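Local coordinates for protein Lpg2148(MvcA) (Legionella pneumophila subsp. pneumophila str. Philadelphia 1, PDB 6K11) that probably removes ubiquitin from the host enzyme UBE2N by a deamidase-type activity, and so regulates it, as a Legionella effector, at residues I153-N158 with Q181-I186; P132-K137 with S189-L194; P4-H9 with Y237-L242. One frame throughout, in Å; residues are numbered along the deposited sequence.

From the N terminus, P4-H9 begins the first helix and meets Y237-L242, which runs from the end of strand 228-238, in contact 3. Contacts 1 and 2 both lie within that long loop. Within it, P132-K137 pairs with S189-L194 in contact 2. I153-N158 and Q181-I186 form contact 1, nested inside the loop of contact 2. Contacts 1 and 2 touch: strands 134-137 and 152-155 are neighbours in one mixed sheet, with centres of the contacts about 11 Å apart. Both belong to the MvcA insertion domain. Contact 3 ties the N-terminal helix to the other, antiparallel sheet; its centre is about 61 Å from that of contact 1.

Contact 1: I153-N158 with Q181-I186; sequences IYLLEN and QLFNAI
F183 and L155 carry most of this contact. L155 lies on strand 152-155, and the chain goes on into a turn with E157. F183 lies on helix 176-185. The CD2 branch of L155 does the touching. L155 CD2 lies 3.7 Å from F183 CA, and just as close to I186 CD1. The same methyl is 4.2 Å from L182 CB. One branch thus meets L182 and F183 on the helix and I186 just after it. L155 CG is anti to the backbone N (chi1 170°), which turns the branched end toward the helix. This is the tightly packed, buried part. L135 touches both L155 and I186, and helix 206-220 packs on L182 and I186.

The F183 ring reaches the turn after the strand. F183 CD2 comes within 3.6 Å of L156 C, and L155 O lies at the ring edge, near its plane. E157 covers one face. E157 CG stands 4.0 Å from the F183 ring centroid, only 9° off the ring normal, in a CH-pi contact. The E157 carboxylate plane is nearly parallel to the ring, 11° away. The chain of E157 bends at chi2, and its OE1 accepts a hydrogen bond from N140 N. K137 makes a cation-pi contact with F183 as well, and its NZ also bonds to F183 O and I186 O.

The E157 side is looser. E157 is partly exposed, and its side chain comes no nearer than 4.1 Å to the helix segment. Across the two segments the contact is van der Waals and CH-pi in kind. This is helix-on-sheet packing: helix 176-185 lies against the mixed sheet of the MvcA insertion domain, next to strand 152-155.

Contact 2: P132-K137 with S189-L194; sequences PIVLVK and SAEYSL
L194 packs its side chain on V134 and L135, beside a short antiparallel pairing of strands 134-137 and 192-193. L194 CB lies 3.8 Å from I133 O. CG follows, 3.7 Å from V134 C. The tip then forks. L194 CD1 sits 3.6 Å from V134 O and also meets P132 CB. L194 CD2 touches L135 CB at 3.7 Å. CG is anti to the carbonyl carbon (chi1 -53°), which leads the fork back over the neighbouring strand. I153 touches L194 from strand 152-155.

The backbones are joined by three bonds. L135 and Y192 form a hydrogen-bonded pair: L135 N gives to Y192 O at 2.7 Å, and Y192 N gives to L135 O at 2.9 Å. L194 N gives to I133 O from above the carbonyl plane, 50° out of it. V134 and S193 form the non-hydrogen-bonded pair. A water also bridges I133 O and S193 OG.

E191 lies alongside V136, with E191 OE1 3.6 Å from V136 CG2. Its oxygens also approach the V134 methyls. E191 OE1 forms a salt bridge with K152. The chemistry implies an edge strand held by main-chain bonds, with L194 packed against the backbone of V134 and the side chain of L135, and a carboxylate whose charge is probably balanced by K152.

Contact 3: P4-H9 with Y237-L242; sequences PGFMVH and YIPQTL
The Y237 ring has G5 O and H9 CB at its edge, near its plane. P239 N lies over the centre of one face of this ring, 4.2 Å above the plane. H9 CB is 4.0 Å from Y237 CD2. V8 CG1 approaches the ring obliquely, and the two side chains cross at about a right angle. The F6 ring has P239 CG near its plane at the edge, 4.4 Å from F6 CD1.

Y237 OH donates to G5 O at 2.6 Å, tilted 29° from the carbonyl plane. Y237 CG is anti to the backbone N (chi1 177°), and this carries the phenol out to the first turn of the helix. G5 has no side chain, and P239 CB packs 3.5 Å from G5 C. Q240 OE1 receives a weak bond from G5 N at 3.4 Å.

H9 turns its ring away to Y250, on which it stacks, and H9 ND1 bonds to Y252 OH. L82 of helix 71-83 also packs on Y237. The helix start is held to the end of strand 228-238 and the loop after it by a short phenol hydrogen bond and a weak hydrogen bond from G5 N to the Q240 side chain, both at one glycine.

Contact 1: I153-N158 with Q181-I186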
loop_
_atom_site.group_PDB
_atom_site.type_symbol
_atom_site.label_atom_id
_atom_site.label_comp_id
_atom_site.label_asym_id
_atom_site.label_seq_id
_atom_site.Cartn_x
_atom_site.Cartn_y
_atom_site.Cartn_z
ATOM N N ILE A 153 -17.905 -4.322 15.183
ATOM C CA ILE A 153 -18.261 -4.236 16.598
ATOM C C ILE A 153 -18.897 -5.552 17.010
ATOM O O ILE A 153 -19.724 -6.102 16.276
ATOM C CB ILE A 153 -19.206 -3.050 16.854
ATOM C CG1 ILE A 153 -18.466 -1.734 16.632
ATOM C CG2 ILE A 153 -19.786 -3.135 18.274
ATOM C CD1 ILE A 153 -19.359 -0.519 16.652
ATOM N N TYR A 154 -18.502 -6.070 18.175
ATOM C CA TYR A 154 -18.970 -7.357 18.679
ATOM C C TYR A 154 -19.695 -7.165 20.005
ATOM O O TYR A 154 -19.138 -6.587 20.943
ATOM C CB TYR A 154 -17.803 -8.336 18.854
ATOM C CG TYR A 154 -17.260 -8.820 17.523
ATOM C CD1 TYR A 154 -17.791 -9.946 16.906
ATOM C CD2 TYR A 154 -16.249 -8.127 16.867
ATOM C CE1 TYR A 154 -17.320 -10.385 15.666
ATOM C CE2 TYR A 154 -15.769 -8.557 15.635
ATOM C CZ TYR A 154 -16.308 -9.688 15.043
ATOM O OH TYR A 154 -15.833 -10.110 13.816
ATOM N N LEU A 155 -20.926 -7.665 20.090
ATOM C CA LEU A 155 -21.718 -7.601 21.315
ATOM C C LEU A 155 -21.835 -9.003 21.897
ATOM O O LEU A 155 -22.454 -9.888 21.297
ATOM C CB LEU A 155 -23.099 -6.999 21.054
ATOM C CG LEU A 155 -24.094 -7.099 22.222
ATOM C CD1 LEU A 155 -23.604 -6.270 23.431
ATOM C CD2 LEU A 155 -25.469 -6.630 21.763
ATOM N N LEU A 156 -21.243 -9.197 23.068
ATOM C CA LEU A 156 -21.308 -10.440 23.816
ATOM C C LEU A 156 -22.283 -10.271 24.973
ATOM O O LEU A 156 -22.766 -9.164 25.244
ATOM C CB LEU A 156 -19.923 -10.834 24.346
ATOM C CG LEU A 156 -18.858 -11.455 23.442
ATOM C CD1 LEU A 156 -18.634 -10.657 22.170
ATOM C CD2 LEU A 156 -17.555 -11.581 24.226
ATOM N N GLU A 157 -22.556 -11.383 25.670
ATOM C CA GLU A 157 -23.358 -11.309 26.891
ATOM C C GLU A 157 -22.780 -10.301 27.877
ATOM O O GLU A 157 -23.529 -9.616 28.582
ATOM C CB GLU A 157 -23.453 -12.680 27.573
ATOM C CG GLU A 157 -24.197 -13.739 26.791
ATOM C CD GLU A 157 -23.251 -14.730 26.152
ATOM O OE1 GLU A 157 -22.195 -14.286 25.645
ATOM O OE2 GLU A 157 -23.550 -15.944 26.165
ATOM N N ASN A 158 -21.448 -10.202 27.957
ATOM C CA ASN A 158 -20.827 -9.412 29.013
ATOM C C ASN A 158 -19.753 -8.447 28.527
ATOM O O ASN A 158 -19.047 -7.864 29.360
ATOM C CB ASN A 158 -20.231 -10.326 30.086
ATOM C CG ASN A 158 -19.424 -11.470 29.509
ATOM O OD1 ASN A 158 -18.961 -11.423 28.363
ATOM N ND2 ASN A 158 -19.250 -12.518 30.313
ATOM N N GLN A 181 -28.044 -6.727 29.007
ATOM C CA GLN A 181 -29.309 -6.104 28.635
ATOM C C GLN A 181 -29.378 -5.829 27.134
ATOM O O GLN A 181 -30.365 -6.172 26.471
ATOM C CB GLN A 181 -29.491 -4.825 29.448
ATOM C CG GLN A 181 -30.784 -4.102 29.180
ATOM C CD GLN A 181 -30.643 -3.128 28.048
ATOM O OE1 GLN A 181 -29.689 -2.353 28.009
ATOM N NE2 GLN A 181 -31.579 -3.161 27.107
ATOM N N LEU A 182 -28.346 -5.184 26.582
ATOM C CA LEU A 182 -28.318 -4.911 25.145
ATOM C C LEU A 182 -28.344 -6.203 24.343
ATOM O O LEU A 182 -28.992 -6.279 23.292
ATOM C CB LEU A 182 -27.059 -4.107 24.784
ATOM C CG LEU A 182 -26.940 -2.661 25.245
ATOM C CD1 LEU A 182 -25.493 -2.158 25.067
ATOM C CD2 LEU A 182 -27.912 -1.790 24.482
ATOM N N PHE A 183 -27.634 -7.229 24.828
ATOM C CA PHE A 183 -27.570 -8.510 24.131
ATOM C C PHE A 183 -28.963 -9.105 23.963
ATOM O O PHE A 183 -29.349 -9.528 22.864
ATOM C CB PHE A 183 -26.652 -9.456 24.906
ATOM C CG PHE A 183 -26.470 -10.817 24.284
ATOM C CD1 PHE A 183 -27.337 -11.856 24.588
ATOM C CD2 PHE A 183 -25.404 -11.072 23.437
ATOM C CE1 PHE A 183 -27.159 -13.114 24.044
ATOM C CE2 PHE A 183 -25.218 -12.329 22.891
ATOM C CZ PHE A 183 -26.099 -13.354 23.200
ATOM N N ASN A 184 -29.742 -9.118 25.040
ATOM C CA ASN A 184 -31.080 -9.696 25.003
ATOM C C ASN A 184 -32.125 -8.757 24.402
ATOM O O ASN A 184 -33.252 -9.189 24.155
ATOM C CB ASN A 184 -31.474 -10.126 26.420
ATOM C CG ASN A 184 -30.671 -11.318 26.896
ATOM O OD1 ASN A 184 -29.956 -11.240 27.894
ATOM N ND2 ASN A 184 -30.763 -12.429 26.165
ATOM N N ALA A 185 -31.788 -7.493 24.146
ATOM C CA ALA A 185 -32.706 -6.581 23.473
ATOM C C ALA A 185 -32.598 -6.647 21.955
ATOM O O ALA A 185 -33.445 -6.074 21.253
ATOM C CB ALA A 185 -32.458 -5.137 23.928
ATOM N N ILE A 186 -31.582 -7.324 21.430
ATOM C CA ILE A 186 -31.359 -7.417 19.996
ATOM C C ILE A 186 -31.746 -8.819 19.542
ATOM O O ILE A 186 -31.585 -9.789 20.292
ATOM C CB ILE A 186 -29.898 -7.055 19.665
ATOM C CG1 ILE A 186 -29.682 -5.575 20.006
ATOM C CG2 ILE A 186 -29.568 -7.332 18.197
ATOM C CD1 ILE A 186 -28.266 -5.057 19.875
#

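Contact 2: P132-K137 with S189-L194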
loop_
_atom_site.group_PDB
_atom_site.type_symbol
_atom_site.label_atom_id
_atom_site.label_comp_id
_atom_site.label_asym_id
_atom_site.label_seq_id
_atom_site.Cartn_x
_atom_site.Cartn_y
_atom_site.Cartn_z
ATOM N N PRO A 132 -15.977 0.708 10.865
ATOM C CA PRO A 132 -16.823 -0.492 10.856
ATOM C C PRO A 132 -18.239 -0.139 10.438
ATOM O O PRO A 132 -18.712 0.976 10.649
ATOM C CB PRO A 132 -16.778 -0.980 12.309
ATOM C CG PRO A 132 -16.516 0.273 13.105
ATOM C CD PRO A 132 -15.578 1.089 12.236
ATOM N N ILE A 133 -18.918 -1.101 9.815
ATOM C CA ILE A 133 -20.272 -0.876 9.328
ATOM C C ILE A 133 -21.257 -1.915 9.832
ATOM O O ILE A 133 -22.450 -1.808 9.538
ATOM C CB ILE A 133 -20.333 -0.814 7.786
ATOM C CG1 ILE A 133 -19.793 -2.103 7.169
ATOM C CG2 ILE A 133 -19.596 0.418 7.248
ATOM C CD1 ILE A 133 -20.349 -2.394 5.749
ATOM N N VAL A 134 -20.804 -2.943 10.552
ATOM C CA VAL A 134 -21.742 -3.916 11.095
ATOM C C VAL A 134 -21.463 -4.172 12.570
ATOM O O VAL A 134 -20.339 -4.019 13.068
ATOM C CB VAL A 134 -21.765 -5.261 10.324
ATOM C CG1 VAL A 134 -22.132 -5.063 8.830
ATOM C CG2 VAL A 134 -20.471 -6.016 10.484
ATOM N N LEU A 135 -22.524 -4.570 13.263
ATOM C CA LEU A 135 -22.490 -5.081 14.622
ATOM C C LEU A 135 -22.743 -6.581 14.558
ATOM O O LEU A 135 -23.606 -7.035 13.795
ATOM C CB LEU A 135 -23.561 -4.389 15.481
ATOM C CG LEU A 135 -24.026 -5.106 16.741
ATOM C CD1 LEU A 135 -22.904 -5.117 17.775
ATOM C CD2 LEU A 135 -25.281 -4.449 17.304
ATOM N N VAL A 136 -21.981 -7.356 15.326
ATOM C CA VAL A 136 -22.146 -8.808 15.376
ATOM C C VAL A 136 -22.484 -9.202 16.804
ATOM O O VAL A 136 -21.700 -8.949 17.728
ATOM C CB VAL A 136 -20.892 -9.562 14.902
ATOM C CG1 VAL A 136 -21.082 -11.068 15.078
ATOM C CG2 VAL A 136 -20.541 -9.204 13.441
ATOM N N LYS A 137 -23.635 -9.843 16.981
ATOM C CA LYS A 137 -24.021 -10.409 18.264
ATOM C C LYS A 137 -23.529 -11.850 18.326
ATOM O O LYS A 137 -23.837 -12.653 17.439
ATOM C CB LYS A 137 -25.536 -10.344 18.438
ATOM C CG LYS A 137 -26.016 -10.810 19.765
ATOM C CD LYS A 137 -27.522 -10.648 19.844
ATOM C CE LYS A 137 -28.137 -11.718 20.721
ATOM N NZ LYS A 137 -29.609 -11.524 20.829
ATOM N N SER A 189 -30.598 -12.025 14.037
ATOM C CA SER A 189 -29.983 -11.963 12.720
ATOM C C SER A 189 -28.466 -12.111 12.840
ATOM O O SER A 189 -27.878 -11.954 13.917
ATOM C CB SER A 189 -30.343 -10.658 12.010
ATOM O OG SER A 189 -31.750 -10.475 11.978
ATOM N N ALA A 190 -27.834 -12.445 11.712
ATOM C CA ALA A 190 -26.401 -12.722 11.730
ATOM C C ALA A 190 -25.597 -11.466 12.047
ATOM O O ALA A 190 -24.651 -11.508 12.841
ATOM C CB ALA A 190 -25.963 -13.311 10.387
ATOM N N GLU A 191 -25.949 -10.349 11.421
ATOM C CA GLU A 191 -25.268 -9.080 11.604
ATOM C C GLU A 191 -26.297 -7.967 11.525
ATOM O O GLU A 191 -27.386 -8.140 10.972
ATOM C CB GLU A 191 -24.192 -8.849 10.541
ATOM C CG GLU A 191 -23.239 -10.008 10.344
ATOM C CD GLU A 191 -22.024 -9.619 9.524
ATOM O OE1 GLU A 191 -20.902 -9.983 9.939
ATOM O OE2 GLU A 191 -22.198 -8.950 8.475
ATOM N N TYR A 192 -25.933 -6.810 12.064
ATOM C CA TYR A 192 -26.786 -5.634 12.025
ATOM C C TYR A 192 -25.987 -4.441 11.533
ATOM O O TYR A 192 -24.824 -4.258 11.913
ATOM C CB TYR A 192 -27.389 -5.344 13.403
ATOM C CG TYR A 192 -28.318 -6.440 13.884
ATOM C CD1 TYR A 192 -27.819 -7.576 14.514
ATOM C CD2 TYR A 192 -29.696 -6.347 13.687
ATOM C CE1 TYR A 192 -28.670 -8.593 14.951
ATOM C CE2 TYR A 192 -30.553 -7.355 14.122
ATOM C CZ TYR A 192 -30.029 -8.472 14.748
ATOM O OH TYR A 192 -30.874 -9.469 15.174
ATOM N N SER A 193 -26.613 -3.640 10.679
ATOM C CA SER A 193 -25.944 -2.468 10.134
ATOM C C SER A 193 -25.833 -1.371 11.185
ATOM O O SER A 193 -26.745 -1.166 11.992
ATOM C CB SER A 193 -26.705 -1.942 8.913
ATOM O OG SER A 193 -26.023 -0.837 8.331
ATOM N N LEU A 194 -24.704 -0.665 11.175
ATOM C CA LEU A 194 -24.504 0.503 12.018
ATOM C C LEU A 194 -24.832 1.803 11.295
ATOM O O LEU A 194 -24.654 2.882 11.875
ATOM C CB LEU A 194 -23.048 0.552 12.519
ATOM C CG LEU A 194 -22.446 -0.662 13.227
ATOM C CD1 LEU A 194 -20.938 -0.463 13.408
ATOM C CD2 LEU A 194 -23.109 -0.881 14.579
HETATM O O HOH W 1 -23.948 -1.704 7.274
HETATM O O HOH W 2 -25.402 -10.464 14.887
#

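Contact 3: P4-H9 with Y237-L242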
loop_
_atom_site.group_PDB
_atom_site.type_symbol
_atom_site.label_atom_id
_atom_site.label_comp_id
_atom_site.label_asym_id
_atom_site.label_seq_id
_atom_site.Cartn_x
_atom_site.Cartn_y
_atom_site.Cartn_z
ATOM N N PRO A 4 23.544 15.865 -12.998
ATOM C CA PRO A 4 23.669 14.568 -12.313
ATOM C C PRO A 4 22.350 14.082 -11.730
ATOM O O PRO A 4 22.058 12.879 -11.778
ATOM C CB PRO A 4 24.706 14.851 -11.218
ATOM C CG PRO A 4 25.522 15.994 -11.768
ATOM C CD PRO A 4 24.550 16.839 -12.540
ATOM N N GLY A 5 21.546 14.996 -11.186
ATOM C CA GLY A 5 20.254 14.608 -10.640
ATOM C C GLY A 5 19.340 13.981 -11.675
ATOM O O GLY A 5 18.635 13.015 -11.381
ATOM N N PHE A 6 19.352 14.505 -12.904
ATOM C CA PHE A 6 18.540 13.896 -13.954
ATOM C C PHE A 6 19.091 12.543 -14.386
ATOM O O PHE A 6 18.319 11.655 -14.774
ATOM C CB PHE A 6 18.429 14.811 -15.169
ATOM C CG PHE A 6 17.615 14.208 -16.274
ATOM C CD1 PHE A 6 16.235 14.322 -16.272
ATOM C CD2 PHE A 6 18.222 13.474 -17.288
ATOM C CE1 PHE A 6 15.486 13.750 -17.276
ATOM C CE2 PHE A 6 17.472 12.891 -18.289
ATOM C CZ PHE A 6 16.106 13.038 -18.287
ATOM N N MET A 7 20.416 12.371 -14.341
ATOM C CA MET A 7 21.008 11.077 -14.674
ATOM C C MET A 7 20.483 9.979 -13.753
ATOM O O MET A 7 20.323 8.826 -14.179
ATOM C CB MET A 7 22.539 11.157 -14.596
ATOM C CG MET A 7 23.213 11.937 -15.723
ATOM S SD MET A 7 23.023 11.200 -17.368
ATOM C CE MET A 7 21.625 12.064 -18.023
ATOM N N VAL A 8 20.226 10.318 -12.484
ATOM C CA VAL A 8 19.607 9.379 -11.548
ATOM C C VAL A 8 18.268 8.894 -12.092
ATOM O O VAL A 8 17.973 7.694 -12.077
ATOM C CB VAL A 8 19.437 10.035 -10.166
ATOM C CG1 VAL A 8 18.560 9.171 -9.239
ATOM C CG2 VAL A 8 20.797 10.317 -9.521
ATOM N N HIS A 9 17.429 9.821 -12.567
ATOM C CA HIS A 9 16.129 9.411 -13.100
ATOM C C HIS A 9 16.295 8.552 -14.351
ATOM O O HIS A 9 15.630 7.518 -14.507
ATOM C CB HIS A 9 15.258 10.634 -13.407
ATOM C CG HIS A 9 14.104 10.327 -14.318
ATOM N ND1 HIS A 9 12.957 9.690 -13.880
ATOM C CD2 HIS A 9 13.933 10.537 -15.647
ATOM C CE1 HIS A 9 12.131 9.529 -14.900
ATOM N NE2 HIS A 9 12.693 10.043 -15.979
ATOM N N TYR A 237 10.081 12.286 -7.896
ATOM C CA TYR A 237 11.467 12.736 -7.884
ATOM C C TYR A 237 11.563 14.002 -8.725
ATOM O O TYR A 237 11.081 14.038 -9.861
ATOM C CB TYR A 237 12.395 11.641 -8.421
ATOM C CG TYR A 237 13.856 12.034 -8.529
ATOM C CD1 TYR A 237 14.569 12.498 -7.419
ATOM C CD2 TYR A 237 14.523 11.923 -9.744
ATOM C CE1 TYR A 237 15.922 12.848 -7.523
ATOM C CE2 TYR A 237 15.869 12.269 -9.858
ATOM C CZ TYR A 237 16.556 12.738 -8.745
ATOM O OH TYR A 237 17.890 13.087 -8.869
ATOM N N ILE A 238 12.154 15.043 -8.158
ATOM C CA ILE A 238 12.314 16.322 -8.835
ATOM C C ILE A 238 13.806 16.628 -8.928
ATOM O O ILE A 238 14.407 17.144 -7.983
ATOM C CB ILE A 238 11.557 17.448 -8.109
ATOM C CG1 ILE A 238 10.087 17.067 -7.926
ATOM C CG2 ILE A 238 11.667 18.753 -8.914
ATOM C CD1 ILE A 238 9.396 17.801 -6.787
ATOM N N PRO A 239 14.443 16.293 -10.046
ATOM C CA PRO A 239 15.883 16.512 -10.179
ATOM C C PRO A 239 16.205 17.977 -10.454
ATOM O O PRO A 239 15.382 18.748 -10.956
ATOM C CB PRO A 239 16.271 15.633 -11.373
ATOM C CG PRO A 239 15.014 15.555 -12.204
ATOM C CD PRO A 239 13.873 15.598 -11.217
ATOM N N GLN A 240 17.440 18.348 -10.108
ATOM C CA GLN A 240 17.903 19.709 -10.341
ATOM C C GLN A 240 17.857 20.051 -11.825
ATOM O O GLN A 240 18.085 19.203 -12.696
ATOM C CB GLN A 240 19.328 19.880 -9.817
ATOM C CG GLN A 240 20.319 19.005 -10.548
ATOM C CD GLN A 240 21.703 19.024 -9.932
ATOM O OE1 GLN A 240 22.308 17.964 -9.701
ATOM N NE2 GLN A 240 22.218 20.228 -9.664
ATOM N N THR A 241 17.547 21.310 -12.108
ATOM C CA THR A 241 17.561 21.825 -13.466
ATOM C C THR A 241 18.963 22.295 -13.848
ATOM O O THR A 241 19.807 22.574 -12.994
ATOM C CB THR A 241 16.573 22.986 -13.617
ATOM O OG1 THR A 241 16.869 23.988 -12.637
ATOM C CG2 THR A 241 15.141 22.505 -13.425
ATOM N N LEU A 242 19.201 22.362 -15.154
ATOM C CA LEU A 242 20.374 23.023 -15.712
ATOM C C LEU A 242 19.970 24.418 -16.170
ATOM O O LEU A 242 18.949 24.577 -16.849
ATOM C CB LEU A 242 20.947 22.237 -16.893
ATOM C CG LEU A 242 21.829 21.017 -16.637
ATOM C CD1 LEU A 242 22.236 20.398 -17.970
ATOM C CD2 LEU A 242 23.058 21.385 -15.810
#